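Local atomic coordinates of A-type flavoprotein (Giardia intestinalis, PDB entry 2Q9U), a protein that binds flavin mononucleotide and a mu-oxo-bridged diiron centre and probably passes electrons to dioxygen as a scavenging oxidoreductase. Residues C108-K111 and C112-L116; L128-D131 and D132-L136; A395-D398 and L399-A403. One frame throughout, in Å; residues are numbered along the deposited sequence.

Contact 1 (C108-K111 and C112-L116); sequences CTKK and CQEHL
Cys108 and Thr109 meet Cys112 and Gln113 where strand 105-108 runs into the N-terminus of helix 110-120, within a beta-alpha-beta unit of the metallo-beta-lactamase-like domain. Thr109 is the N-cap. Its OG1 lies between its own backbone N and carbonyl carbon (chi1 61°), close to the first turn, and accepts a weak capping bond from Cys112 N at 3.3 Å. The alpha-helical pattern starts at the same residue, with Gln113 N giving a nearly straight bond to Thr109 O at 2.9 Å. The tight side is apolar. Cys108 CB sits 3.8 Å from Cys112 CB, while Cys108 SG lies 3.8 Å from Gln113 CB and reaches Leu116 CD1 one turn further on. Trp127 of the next strand packs against Cys108, Gln113 and Leu116 on this inner face.

His115 is also buried. Lys111 O lies over one face of its ring, toward the rim, and Lys111 CG makes an off-centre CH-pi contact, 4.2 Å from the ring centroid. ND1 is hydrogen-bonded to Asp155, and the ring meets that of Phe382 of a second subunit.

On the solvent side two lysines bend back over the helix. The Lys110 and Gln113 side chains run side by side in the same direction, and NZ of Lys110 bonds to OE1 of Gln113 at 2.9 Å, in the plane of the amide carbonyl. Glu114 stands across the Lys110 chain at about a right angle. Lys111 NZ and Glu114 OE1, 4.2 Å apart, are too distant for a salt bridge; a water donates to Glu114 OE1 at 2.8 Å and accepts only weakly from Lys111 NZ.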
ATOM      1  N   CYS A 108      10.847  24.358 -31.451  1.00 14.61           N
ATOM      2  CA  CYS A 108      10.676  22.919 -31.471  1.00 14.46           C
ATOM      3  C   CYS A 108      10.434  22.455 -32.893  1.00 15.00           C
ATOM      4  O   CYS A 108      10.305  23.272 -33.810  1.00 15.40           O
ATOM      5  CB  CYS A 108       9.473  22.537 -30.581  1.00 14.45           C
ATOM      6  SG  CYS A 108       7.905  23.380 -31.045  1.00 15.93           S
ATOM      7  N   THR A 109      10.368  21.143 -33.069  1.00 15.57           N
ATOM      8  CA  THR A 109      10.072  20.541 -34.363  1.00 16.63           C
ATOM      9  C   THR A 109       8.566  20.662 -34.641  1.00 16.52           C
ATOM     10  O   THR A 109       7.772  20.967 -33.750  1.00 16.54           O
ATOM     11  CB  THR A 109      10.449  19.045 -34.384  1.00 16.83           C
ATOM     12  OG1 THR A 109       9.688  18.360 -33.384  1.00 17.39           O
ATOM     13  CG2 THR A 109      11.962  18.820 -34.145  1.00 16.46           C
ATOM     14  N   LYS A 110       8.182  20.395 -35.879  1.00 17.50           N
ATOM     15  CA  LYS A 110       6.786  20.494 -36.278  1.00 18.03           C
ATOM     16  C   LYS A 110       5.906  19.511 -35.492  1.00 17.66           C
ATOM     17  O   LYS A 110       4.831  19.879 -34.988  1.00 17.13           O
ATOM     18  CB  LYS A 110       6.644  20.279 -37.783  1.00 18.76           C
ATOM     19  CG  LYS A 110       5.201  20.396 -38.291  1.00 20.00           C
ATOM     20  CD  LYS A 110       4.520  21.693 -37.863  1.00 24.97           C
ATOM     21  CE  LYS A 110       4.645  22.792 -38.899  1.00 27.38           C
ATOM     22  NZ  LYS A 110       4.006  24.054 -38.407  1.00 27.05           N
ATOM     23  N   LYS A 111       6.388  18.281 -35.347  1.00 17.95           N
ATOM     24  CA  LYS A 111       5.639  17.275 -34.604  1.00 17.96           C
ATOM     25  C   LYS A 111       5.443  17.705 -33.147  1.00 16.90           C
ATOM     26  O   LYS A 111       4.352  17.551 -32.588  1.00 15.37           O
ATOM     27  CB  LYS A 111       6.305  15.907 -34.719  1.00 18.12           C
ATOM     28  CG  LYS A 111       5.495  14.792 -34.089  1.00 21.98           C
ATOM     29  CD  LYS A 111       4.153  14.574 -34.819  1.00 25.79           C
ATOM     30  CE  LYS A 111       4.329  13.666 -36.011  1.00 27.94           C
ATOM     31  NZ  LYS A 111       3.013  13.340 -36.593  1.00 30.00           N
ATOM     32  N   CYS A 112       6.491  18.270 -32.551  1.00 16.05           N
ATOM     33  CA  CYS A 112       6.398  18.745 -31.171  1.00 15.67           C
ATOM     34  C   CYS A 112       5.386  19.887 -31.057  1.00 15.56           C
ATOM     35  O   CYS A 112       4.533  19.856 -30.189  1.00 14.99           O
ATOM     36  CB  CYS A 112       7.767  19.109 -30.590  1.00 15.78           C
ATOM     37  SG  CYS A 112       7.706  19.471 -28.813  1.00 16.35           S
ATOM     38  N   GLN A 113       5.442  20.858 -31.964  1.00 15.28           N
ATOM     39  CA  GLN A 113       4.470  21.957 -31.958  1.00 16.60           C
ATOM     40  C   GLN A 113       3.013  21.474 -32.061  1.00 17.09           C
ATOM     41  O   GLN A 113       2.164  21.910 -31.287  1.00 17.88           O
ATOM     42  CB  GLN A 113       4.770  22.967 -33.069  1.00 16.49           C
ATOM     43  CG  GLN A 113       3.742  24.126 -33.151  1.00 18.26           C
ATOM     44  CD  GLN A 113       3.712  24.760 -34.528  1.00 20.44           C
ATOM     45  OE1 GLN A 113       3.818  24.065 -35.542  1.00 19.98           O
ATOM     46  NE2 GLN A 113       3.602  26.091 -34.572  1.00 18.62           N
ATOM     47  N   GLU A 114       2.744  20.572 -32.999  1.00 17.34           N
ATOM     48  CA  GLU A 114       1.412  19.959 -33.139  1.00 19.91           C
ATOM     49  C   GLU A 114       0.910  19.335 -31.829  1.00 18.75           C
ATOM     50  O   GLU A 114      -0.245  19.534 -31.439  1.00 18.09           O
ATOM     51  CB  GLU A 114       1.444  18.916 -34.260  1.00 19.84           C
ATOM     52  CG  GLU A 114       1.561  19.592 -35.635  1.00 23.89           C
ATOM     53  CD  GLU A 114       1.825  18.647 -36.795  1.00 24.28           C
ATOM     54  OE1 GLU A 114       2.231  17.483 -36.582  1.00 30.63           O
ATOM     55  OE2 GLU A 114       1.612  19.090 -37.946  1.00 29.42           O
ATOM     56  N   HIS A 115       1.789  18.598 -31.146  1.00 18.56           N
ATOM     57  CA  HIS A 115       1.418  17.926 -29.903  1.00 18.49           C
ATOM     58  C   HIS A 115       1.244  18.927 -28.751  1.00 17.44           C
ATOM     59  O   HIS A 115       0.289  18.815 -27.981  1.00 17.89           O
ATOM     60  CB  HIS A 115       2.406  16.788 -29.555  1.00 18.82           C
ATOM     61  CG  HIS A 115       2.347  15.615 -30.494  1.00 22.16           C
ATOM     62  ND1 HIS A 115       3.289  14.607 -30.486  1.00 23.90           N
ATOM     63  CD2 HIS A 115       1.486  15.311 -31.499  1.00 25.77           C
ATOM     64  CE1 HIS A 115       3.006  13.727 -31.434  1.00 25.09           C
ATOM     65  NE2 HIS A 115       1.913  14.129 -32.061  1.00 25.76           N
ATOM     66  N   LEU A 116       2.157  19.901 -28.631  1.00 16.56           N
ATOM     67  CA  LEU A 116       2.024  20.953 -27.620  1.00 15.86           C
ATOM     68  C   LEU A 116       0.698  21.720 -27.759  1.00 16.35           C
ATOM     69  O   LEU A 116       0.008  22.008 -26.773  1.00 16.28           O
ATOM     70  CB  LEU A 116       3.194  21.967 -27.711  1.00 15.25           C
ATOM     71  CG  LEU A 116       4.562  21.516 -27.212  1.00 14.30           C
ATOM     72  CD1 LEU A 116       5.669  22.528 -27.640  1.00 15.44           C
ATOM     73  CD2 LEU A 116       4.562  21.299 -25.698  1.00 15.32           C
TER
HETATM   74  O   HOH W   1       0.906  15.536 -35.044  1.00 47.95           O

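Contact 2 (L128-D131 and D132-L136)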
ATOM      1  N   LEU A 128       9.108  29.051 -33.426  1.00 17.68           N
ATOM      2  CA  LEU A 128      10.138  28.873 -34.429  1.00 18.01           C
ATOM      3  C   LEU A 128      10.252  27.378 -34.637  1.00 18.86           C
ATOM      4  O   LEU A 128      10.700  26.649 -33.734  1.00 18.35           O
ATOM      5  CB  LEU A 128      11.483  29.461 -33.976  1.00 18.13           C
ATOM      6  CG  LEU A 128      12.663  29.209 -34.911  1.00 17.92           C
ATOM      7  CD1 LEU A 128      12.419  29.769 -36.328  1.00 18.94           C
ATOM      8  CD2 LEU A 128      13.956  29.762 -34.299  1.00 19.36           C
ATOM      9  N   ILE A 129       9.831  26.919 -35.811  1.00 18.95           N
ATOM     10  CA  ILE A 129       9.912  25.499 -36.149  1.00 19.11           C
ATOM     11  C   ILE A 129      11.288  25.120 -36.712  1.00 19.90           C
ATOM     12  O   ILE A 129      11.774  25.711 -37.709  1.00 20.01           O
ATOM     13  CB  ILE A 129       8.775  25.062 -37.103  1.00 19.37           C
ATOM     14  CG1 ILE A 129       7.377  25.380 -36.507  1.00 20.29           C
ATOM     15  CG2 ILE A 129       8.914  23.567 -37.462  1.00 19.03           C
ATOM     16  CD1 ILE A 129       7.161  24.954 -35.025  1.00 17.69           C
ATOM     17  N   VAL A 130      11.918  24.136 -36.066  1.00 19.32           N
ATOM     18  CA  VAL A 130      13.286  23.720 -36.405  1.00 19.36           C
ATOM     19  C   VAL A 130      13.281  22.291 -36.910  1.00 19.88           C
ATOM     20  O   VAL A 130      12.294  21.569 -36.731  1.00 19.92           O
ATOM     21  CB  VAL A 130      14.251  23.865 -35.192  1.00 19.40           C
ATOM     22  CG1 VAL A 130      14.376  25.350 -34.797  1.00 18.85           C
ATOM     23  CG2 VAL A 130      13.794  23.005 -33.991  1.00 18.68           C
ATOM     24  N   ASP A 131      14.375  21.897 -37.557  1.00 19.56           N
ATOM     25  CA  ASP A 131      14.561  20.523 -37.986  1.00 19.70           C
ATOM     26  C   ASP A 131      16.022  20.142 -37.842  1.00 19.06           C
ATOM     27  O   ASP A 131      16.788  20.898 -37.252  1.00 18.74           O
ATOM     28  CB  ASP A 131      14.064  20.330 -39.431  1.00 20.76           C
ATOM     29  CG  ASP A 131      14.800  21.197 -40.434  1.00 22.03           C
ATOM     30  OD1 ASP A 131      15.847  21.782 -40.091  1.00 20.71           O
ATOM     31  OD2 ASP A 131      14.314  21.280 -41.591  1.00 26.59           O
ATOM     32  N   ASP A 132      16.409  18.981 -38.385  1.00 19.57           N
ATOM     33  CA  ASP A 132      17.738  18.443 -38.169  1.00 20.51           C
ATOM     34  C   ASP A 132      18.823  19.165 -38.973  1.00 20.77           C
ATOM     35  O   ASP A 132      20.002  18.841 -38.866  1.00 20.23           O
ATOM     36  CB  ASP A 132      17.774  16.915 -38.357  1.00 21.55           C
ATOM     37  CG  ASP A 132      17.691  16.479 -39.823  1.00 24.55           C
ATOM     38  OD1 ASP A 132      17.419  17.309 -40.719  1.00 25.85           O
ATOM     39  OD2 ASP A 132      17.921  15.274 -40.070  1.00 30.22           O
ATOM     40  N   LYS A 133      18.418  20.177 -39.740  1.00 21.76           N
ATOM     41  CA  LYS A 133      19.387  21.015 -40.465  1.00 22.88           C
ATOM     42  C   LYS A 133      19.470  22.458 -39.964  1.00 22.39           C
ATOM     43  O   LYS A 133      20.299  23.229 -40.429  1.00 23.66           O
ATOM     44  CB  LYS A 133      19.105  20.958 -41.980  1.00 23.94           C
ATOM     45  CG  LYS A 133      19.719  19.720 -42.643  1.00 26.76           C
ATOM     46  CD  LYS A 133      18.793  19.132 -43.687  1.00 33.41           C
ATOM     47  CE  LYS A 133      19.564  18.234 -44.656  1.00 36.20           C
ATOM     48  NZ  LYS A 133      19.815  18.926 -45.977  1.00 38.93           N
ATOM     49  N   TYR A 134      18.617  22.817 -39.015  1.00 21.55           N
ATOM     50  CA  TYR A 134      18.554  24.175 -38.464  1.00 20.44           C
ATOM     51  C   TYR A 134      19.635  24.459 -37.409  1.00 20.40           C
ATOM     52  O   TYR A 134      19.837  23.655 -36.489  1.00 19.70           O
ATOM     53  CB  TYR A 134      17.166  24.406 -37.848  1.00 20.57           C
ATOM     54  CG  TYR A 134      16.804  25.857 -37.745  1.00 20.87           C
ATOM     55  CD1 TYR A 134      17.318  26.662 -36.710  1.00 17.57           C
ATOM     56  CD2 TYR A 134      15.972  26.445 -38.694  1.00 21.33           C
ATOM     57  CE1 TYR A 134      17.001  28.012 -36.622  1.00 20.49           C
ATOM     58  CE2 TYR A 134      15.654  27.799 -38.622  1.00 21.37           C
ATOM     59  CZ  TYR A 134      16.175  28.573 -37.595  1.00 22.09           C
ATOM     60  OH  TYR A 134      15.834  29.901 -37.520  1.00 22.63           O
ATOM     61  N   THR A 135      20.317  25.603 -37.537  1.00 19.22           N
ATOM     62  CA  THR A 135      21.210  26.112 -36.497  1.00 18.61           C
ATOM     63  C   THR A 135      20.616  27.352 -35.871  1.00 19.06           C
ATOM     64  O   THR A 135      20.470  28.371 -36.543  1.00 19.35           O
ATOM     65  CB  THR A 135      22.631  26.467 -37.060  1.00 18.50           C
ATOM     66  OG1 THR A 135      23.167  25.340 -37.765  1.00 17.86           O
ATOM     67  CG2 THR A 135      23.575  26.837 -35.934  1.00 18.78           C
ATOM     68  N   LEU A 136      20.263  27.276 -34.585  1.00 17.86           N
ATOM     69  CA  LEU A 136      19.774  28.432 -33.860  1.00 17.39           C
ATOM     70  C   LEU A 136      20.896  29.161 -33.145  1.00 17.49           C
ATOM     71  O   LEU A 136      21.520  28.618 -32.229  1.00 17.25           O
ATOM     72  CB  LEU A 136      18.700  28.034 -32.849  1.00 17.63           C
ATOM     73  CG  LEU A 136      18.160  29.210 -32.015  1.00 18.00           C
ATOM     74  CD1 LEU A 136      17.526  30.282 -32.900  1.00 17.75           C
ATOM     75  CD2 LEU A 136      17.153  28.729 -30.962  1.00 17.61           C
TER
HETATM   76  O   HOH W   2      19.405  21.119 -36.269  1.00 16.98           O
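Asp131 and Tyr134 close a type I beta turn that reverses the chain between strand 127-129, the last of one sheet of the metallo-beta-lactamase-like domain, and strand 136-137, an outer strand of the other. Polar contacts define the turn. Tyr134 N donates to Asp131 O at 3.2 Å, approaching from well above the carbonyl plane. The Asp131 carboxylate adds a second bond: with CG between the backbone N and the carbonyl carbon (chi1 61°), OD1 swings over the turn and takes Lys133 N at 3.1 Å, again from above the plane of the acceptor group.

Apolar contacts fill the space between the two arms. Val130 and Tyr134 cross at about a right angle, and Val130 CG1 lies over one ring face in a CH-pi contact, 4.0 Å from the centroid and displaced toward the rim near CD1. Further along the ring, both methyls of Leu128 rest against the phenol end from one side: CD1 is 3.6 Å from Tyr134 OH and CD2 is 3.7 Å from it. Leu128 CD2 also touches Leu136 CD1 at 3.9 Å. Strand 105-108 packs on these residues, Val107 touching both Val130 and Leu136, while Phe145 covers Val130 from strand 142-147.

The division of labour follows from this chemistry. Asp131 holds the turn through the main-chain N-H of Lys133 as well as through its own carbonyl, whereas the Tyr134 ring reaches across to Val130 and Leu128. This probably lets Asp131, Asp132 and Lys133 stay exposed while Val130 and Leu136 are buried against Val107.

Contact 3 (A395-D398 and L399-A403)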
ATOM      1  N   ALA A 395      14.578 -28.863 -14.470  1.00 13.80           N
ATOM      2  CA  ALA A 395      14.114 -27.868 -15.430  1.00 13.56           C
ATOM      3  C   ALA A 395      14.867 -26.541 -15.259  1.00 13.66           C
ATOM      4  O   ALA A 395      15.137 -25.855 -16.245  1.00 13.65           O
ATOM      5  CB  ALA A 395      12.618 -27.674 -15.337  1.00 13.71           C
ATOM      6  N   GLY A 396      15.224 -26.204 -14.016  1.00 14.12           N
ATOM      7  CA  GLY A 396      16.000 -24.991 -13.722  1.00 13.99           C
ATOM      8  C   GLY A 396      17.438 -25.081 -14.204  1.00 14.64           C
ATOM      9  O   GLY A 396      17.978 -24.130 -14.754  1.00 14.04           O
ATOM     10  N   VAL A 397      18.066 -26.232 -14.002  1.00 14.69           N
ATOM     11  CA  VAL A 397      19.424 -26.432 -14.489  1.00 15.55           C
ATOM     12  C   VAL A 397      19.426 -26.149 -15.988  1.00 15.54           C
ATOM     13  O   VAL A 397      20.280 -25.400 -16.478  1.00 16.21           O
ATOM     14  CB  VAL A 397      19.967 -27.874 -14.211  1.00 15.21           C
ATOM     15  CG1 VAL A 397      21.410 -28.048 -14.812  1.00 15.36           C
ATOM     16  CG2 VAL A 397      20.013 -28.164 -12.733  1.00 16.06           C
ATOM     17  N   ASP A 398      18.461 -26.738 -16.705  1.00 15.42           N
ATOM     18  CA  ASP A 398      18.367 -26.639 -18.157  1.00 15.50           C
ATOM     19  C   ASP A 398      18.086 -25.190 -18.570  1.00 15.73           C
ATOM     20  O   ASP A 398      18.621 -24.695 -19.570  1.00 15.18           O
ATOM     21  CB  ASP A 398      17.251 -27.565 -18.694  1.00 15.62           C
ATOM     22  CG  ASP A 398      16.967 -27.357 -20.205  1.00 18.13           C
ATOM     23  OD1 ASP A 398      17.798 -27.746 -21.057  1.00 21.00           O
ATOM     24  OD2 ASP A 398      15.914 -26.816 -20.562  1.00 19.80           O
ATOM     25  N   LEU A 399      17.229 -24.519 -17.802  1.00 14.95           N
ATOM     26  CA  LEU A 399      16.921 -23.122 -18.085  1.00 13.93           C
ATOM     27  C   LEU A 399      18.138 -22.220 -17.922  1.00 13.31           C
ATOM     28  O   LEU A 399      18.338 -21.283 -18.723  1.00 13.99           O
ATOM     29  CB  LEU A 399      15.757 -22.636 -17.206  1.00 14.57           C
ATOM     30  CG  LEU A 399      15.201 -21.222 -17.443  1.00 12.68           C
ATOM     31  CD1 LEU A 399      14.693 -21.029 -18.870  1.00 14.22           C
ATOM     32  CD2 LEU A 399      14.065 -20.956 -16.444  1.00 13.20           C
ATOM     33  N   GLY A 400      18.924 -22.486 -16.875  1.00 13.11           N
ATOM     34  CA  GLY A 400      20.173 -21.775 -16.594  1.00 12.24           C
ATOM     35  C   GLY A 400      21.188 -21.967 -17.722  1.00 12.52           C
ATOM     36  O   GLY A 400      21.812 -21.002 -18.198  1.00 11.14           O
ATOM     37  N   LYS A 401      21.390 -23.222 -18.122  1.00 13.34           N
ATOM     38  CA  LYS A 401      22.215 -23.531 -19.310  1.00 14.15           C
ATOM     39  C   LYS A 401      21.742 -22.793 -20.557  1.00 13.79           C
ATOM     40  O   LYS A 401      22.577 -22.290 -21.301  1.00 13.85           O
ATOM     41  CB  LYS A 401      22.284 -25.034 -19.619  1.00 14.06           C
ATOM     42  CG  LYS A 401      23.068 -25.839 -18.572  1.00 18.07           C
ATOM     43  CD  LYS A 401      22.875 -27.325 -18.817  1.00 22.16           C
ATOM     44  CE  LYS A 401      23.626 -28.166 -17.789  1.00 26.97           C
ATOM     45  NZ  LYS A 401      23.202 -29.623 -17.893  1.00 27.54           N
ATOM     46  N   ARG A 402      20.425 -22.769 -20.806  1.00 13.91           N
ATOM     47  CA  ARG A 402      19.870 -22.009 -21.929  1.00 13.20           C
ATOM     48  C   ARG A 402      20.071 -20.500 -21.818  1.00 13.28           C
ATOM     49  O   ARG A 402      20.276 -19.841 -22.828  1.00 13.14           O
ATOM     50  CB  ARG A 402      18.393 -22.318 -22.131  1.00 14.21           C
ATOM     51  CG  ARG A 402      18.124 -23.724 -22.683  1.00 13.23           C
ATOM     52  CD  ARG A 402      16.629 -24.046 -22.553  1.00 15.31           C
ATOM     53  NE  ARG A 402      16.290 -25.397 -23.023  1.00 16.39           N
ATOM     54  CZ  ARG A 402      16.151 -25.733 -24.303  1.00 17.70           C
ATOM     55  NH1 ARG A 402      16.341 -24.830 -25.249  1.00 16.11           N
ATOM     56  NH2 ARG A 402      15.841 -26.985 -24.632  1.00 20.08           N
ATOM     57  N   ALA A 403      20.012 -19.970 -20.596  1.00 12.58           N
ATOM     58  CA  ALA A 403      20.344 -18.563 -20.352  1.00 12.79           C
ATOM     59  C   ALA A 403      21.818 -18.282 -20.725  1.00 13.42           C
ATOM     60  O   ALA A 403      22.123 -17.301 -21.396  1.00 13.78           O
ATOM     61  CB  ALA A 403      20.109 -18.216 -18.904  1.00 12.73           C
TER
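Asp398 and Arg402, one helical turn apart on helix 386-409, cross at an angle with their flat groups almost perpendicular, the carboxylate and guanidinium planes being 77° apart. Arg402 NE donates to OD2 of Asp398 at 2.9 Å, on the syn side but 28° out of the carboxylate plane, while OD2 lies in the guanidinium plane at its edge. This salt bridge therefore uses the NE-H. With CG anti to the backbone N (chi1 172°) the Asp398 carboxylate stands out beside the helix, and the Arg402 chain, extended from CG to NE, leans back toward it. Tyr373 meets the arginine through a cation-pi interaction and also touches Asp398.

Val397 and Lys401 run side by side, pointing the same way, with Val397 CG1 3.7 Å from Lys401 CE. Leu399 turns instead to the sheet, reaching Ala310, Ala312 and Val259. Gly396 and Gly400 have no side chains, and their backbones are joined by Gly400 N to Gly396 O at 2.8 Å. An i to i+4 salt bridge flanking a buried leucine face, with exposed Lys401 on the outer side, is the pattern of an amphipathic helix, here one that packs on the parallel sheet of the flavodoxin-like domain.

Contacts 1 and 2 belong together: helix 110-120 leads to strand 127-129, Cys108 O and Val130 N are probably hydrogen-bonded at 2.9 Å, and Ile129 packs on Lys110 and Gln113. Contact 1 is the most buried of the three, with a charged outer side; contact 2 is only partly buried, a polar, exposed turn beside an apolar side-chain cluster. Contact 3 stands apart in the flavodoxin-like domain, its centre about 48 Å from that of contact 1; it is partly buried, Leu399 facing the sheet and Lys401 exposed. There a direct salt bridge replaces the weakly water-bridged Lys111 and Glu114 of contact 1, whereas the side-chain carboxylate of contact 2 serves a backbone N-H.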